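PDB 6FDF: tRNA (cytosine(38)-C(5))-methyltransferase from Schizosaccharomyces pombe, which methylates carbon 5 of cytosine 38 in the anticodon loop of tRNA(Asp) and, to a lower level, of tRNA(Glu), using S-adenosyl-L-methionine as methyl donor. Local coordinates for residues Y121-N126 with Y323-L328. Numbering follows the deposited sequence.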
loop_
_atom_site.group_PDB
_atom_site.type_symbol
_atom_site.label_atom_id
_atom_site.label_comp_id
_atom_site.label_asym_id
_atom_site.label_seq_id
_atom_site.Cartn_x
_atom_site.Cartn_y
_atom_site.Cartn_z
ATOM N N TYR A 121 17.466 10.396 -0.263
ATOM C CA TYR A 121 16.789 9.122 -0.460
ATOM C C TYR A 121 15.359 9.368 -0.911
ATOM O O TYR A 121 14.678 10.249 -0.382
ATOM C CB TYR A 121 16.784 8.285 0.827
ATOM C CG TYR A 121 18.171 8.055 1.380
ATOM C CD1 TYR A 121 18.778 8.999 2.202
ATOM C CD2 TYR A 121 18.888 6.918 1.047
ATOM C CE1 TYR A 121 20.061 8.798 2.691
ATOM C CE2 TYR A 121 20.164 6.712 1.528
ATOM C CZ TYR A 121 20.741 7.651 2.350
ATOM O OH TYR A 121 22.013 7.445 2.826
ATOM N N ILE A 122 14.900 8.565 -1.868
ATOM C CA ILE A 122 13.526 8.626 -2.359
ATOM C C ILE A 122 13.002 7.203 -2.475
ATOM O O ILE A 122 13.698 6.323 -2.986
ATOM C CB ILE A 122 13.428 9.341 -3.721
ATOM C CG1 ILE A 122 14.012 10.750 -3.629
ATOM C CG2 ILE A 122 11.986 9.381 -4.199
ATOM C CD1 ILE A 122 14.091 11.448 -4.969
ATOM N N LEU A 123 11.780 6.978 -1.991
ATOM C CA LEU A 123 11.093 5.697 -2.107
ATOM C C LEU A 123 9.783 5.934 -2.840
ATOM O O LEU A 123 8.975 6.761 -2.411
ATOM C CB LEU A 123 10.826 5.088 -0.730
ATOM C CG LEU A 123 9.966 3.825 -0.752
ATOM C CD1 LEU A 123 10.699 2.745 -1.482
ATOM C CD2 LEU A 123 9.626 3.384 0.668
ATOM N N ILE A 124 9.578 5.216 -3.944
ATOM C CA ILE A 124 8.379 5.328 -4.765
ATOM C C ILE A 124 7.697 3.969 -4.796
ATOM O O ILE A 124 8.359 2.951 -5.018
ATOM C CB ILE A 124 8.717 5.794 -6.193
ATOM C CG1 ILE A 124 9.566 7.068 -6.150
ATOM C CG2 ILE A 124 7.437 6.065 -6.988
ATOM C CD1 ILE A 124 10.034 7.515 -7.516
ATOM N N GLU A 125 6.384 3.952 -4.586
ATOM C CA GLU A 125 5.594 2.728 -4.675
ATOM C C GLU A 125 4.462 2.940 -5.673
ATOM O O GLU A 125 3.876 4.022 -5.736
ATOM C CB GLU A 125 5.033 2.337 -3.299
ATOM C CG GLU A 125 4.385 0.962 -3.260
ATOM C CD GLU A 125 2.870 1.010 -3.345
ATOM O OE1 GLU A 125 2.311 2.097 -3.590
ATOM O OE2 GLU A 125 2.240 -0.048 -3.145
ATOM N N ASN A 126 4.158 1.919 -6.468
ATOM C CA ASN A 126 3.069 2.054 -7.428
ATOM C C ASN A 126 2.559 0.668 -7.805
ATOM O O ASN A 126 3.095 -0.352 -7.368
ATOM C CB ASN A 126 3.517 2.835 -8.663
ATOM C CG ASN A 126 2.440 3.763 -9.170
ATOM O OD1 ASN A 126 1.669 3.407 -10.061
ATOM N ND2 ASN A 126 2.355 4.948 -8.578
ATOM N N TYR A 323 10.982 -3.559 5.028
ATOM C CA TYR A 323 12.221 -4.155 4.539
ATOM C C TYR A 323 12.915 -3.252 3.522
ATOM O O TYR A 323 14.141 -3.095 3.561
ATOM C CB TYR A 323 11.943 -5.519 3.907
ATOM C CG TYR A 323 11.298 -6.553 4.792
ATOM C CD1 TYR A 323 11.597 -6.635 6.145
ATOM C CD2 TYR A 323 10.390 -7.458 4.263
ATOM C CE1 TYR A 323 11.007 -7.607 6.946
ATOM C CE2 TYR A 323 9.793 -8.420 5.051
ATOM C CZ TYR A 323 10.100 -8.490 6.390
ATOM O OH TYR A 323 9.499 -9.457 7.166
ATOM N N LEU A 324 12.154 -2.683 2.581
ATOM C CA LEU A 324 12.757 -1.816 1.572
ATOM C C LEU A 324 13.324 -0.548 2.195
ATOM O O LEU A 324 14.373 -0.055 1.764
ATOM C CB LEU A 324 11.730 -1.463 0.497
ATOM C CG LEU A 324 11.303 -2.638 -0.383
ATOM C CD1 LEU A 324 9.996 -2.324 -1.061
ATOM C CD2 LEU A 324 12.382 -2.992 -1.407
ATOM N N ILE A 325 12.641 -0.001 3.204
ATOM C CA ILE A 325 13.168 1.174 3.896
ATOM C C ILE A 325 14.502 0.845 4.553
ATOM O O ILE A 325 15.455 1.629 4.480
ATOM C CB ILE A 325 12.141 1.700 4.916
ATOM C CG1 ILE A 325 11.026 2.455 4.195
ATOM C CG2 ILE A 325 12.810 2.606 5.951
ATOM C CD1 ILE A 325 9.862 2.822 5.096
ATOM N N SER A 326 14.582 -0.310 5.220
ATOM C CA SER A 326 15.832 -0.743 5.839
ATOM C C SER A 326 16.959 -0.818 4.816
ATOM O O SER A 326 18.078 -0.349 5.065
ATOM C CB SER A 326 15.633 -2.102 6.506
ATOM O OG SER A 326 14.697 -2.008 7.561
ATOM N N LEU A 327 16.680 -1.421 3.660
ATOM C CA LEU A 327 17.665 -1.479 2.584
ATOM C C LEU A 327 18.044 -0.084 2.106
ATOM O O LEU A 327 19.227 0.247 1.984
ATOM C CB LEU A 327 17.119 -2.306 1.424
ATOM C CG LEU A 327 18.031 -2.402 0.203
ATOM C CD1 LEU A 327 19.330 -3.105 0.577
ATOM C CD2 LEU A 327 17.328 -3.127 -0.929
ATOM N N LEU A 328 17.041 0.749 1.828
ATOM C CA LEU A 328 17.295 2.066 1.252
ATOM C C LEU A 328 18.234 2.896 2.120
ATOM O O LEU A 328 19.158 3.541 1.607
ATOM C CB LEU A 328 15.966 2.795 1.053
ATOM C CG LEU A 328 15.993 4.206 0.467
ATOM C CD1 LEU A 328 16.643 4.209 -0.907
ATOM C CD2 LEU A 328 14.570 4.786 0.401
#
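Leu328 O, the carbonyl oxygen of the last residue of helix 318-328, is approached by two different groups: the ring of Tyr121, whose CE2 lies 3.3 Å from Leu328 O at an oblique angle, and Arg174, which donates a hydrogen bond from NE. The same guanidinium also reaches Leu327 O through NH1, so two carbonyls of the final helical turn, where main-chain partners run out, are satisfied by one side chain.

The side-chain contacts between the segments are apolar, and one methyl group also rests against a backbone carbonyl. The side chains of Tyr121 and Leu328 run past each other in opposite directions, with Tyr121 CD2 at 4.0 Å from Leu328 CG. Because the Leu328 side chain is extended, CG anti to the backbone N (chi1 180°), its branched end reaches the strand although the CB does not point straight at it. CD2 settles over the backbone, 3.8 Å from Ile122 O and 3.9 Å from Leu123 CB, while CD1 stays beside the tyrosine ring. One turn earlier, Leu123 CD2 meets Ile325 CG1 at 3.9 Å, the two side chains crossing at roughly a right angle. The CB atoms of Tyr121 and Leu123 are directed toward the helix and that of Ile122 away from it, the alternation expected of a strand presenting one face.

The segment axes approach to 9.9 Å at 155°, so the helix runs roughly antiparallel to the strand; its contacts with strands 78-81 and 168-175 (Leu328 on Leu78, Leu324 on Tyr170) place it against one face of the central sheet of the class I-like methyltransferase fold. Strand 121-127 sits there between parallel strand 78-81 and antiparallel strand 168-175. Leu78 also touches Tyr121, Leu172 packs against Leu123, and helix 22-29 closes the same layer through Met23 on Leu123 and Ala26 and Leu27 on Ile325.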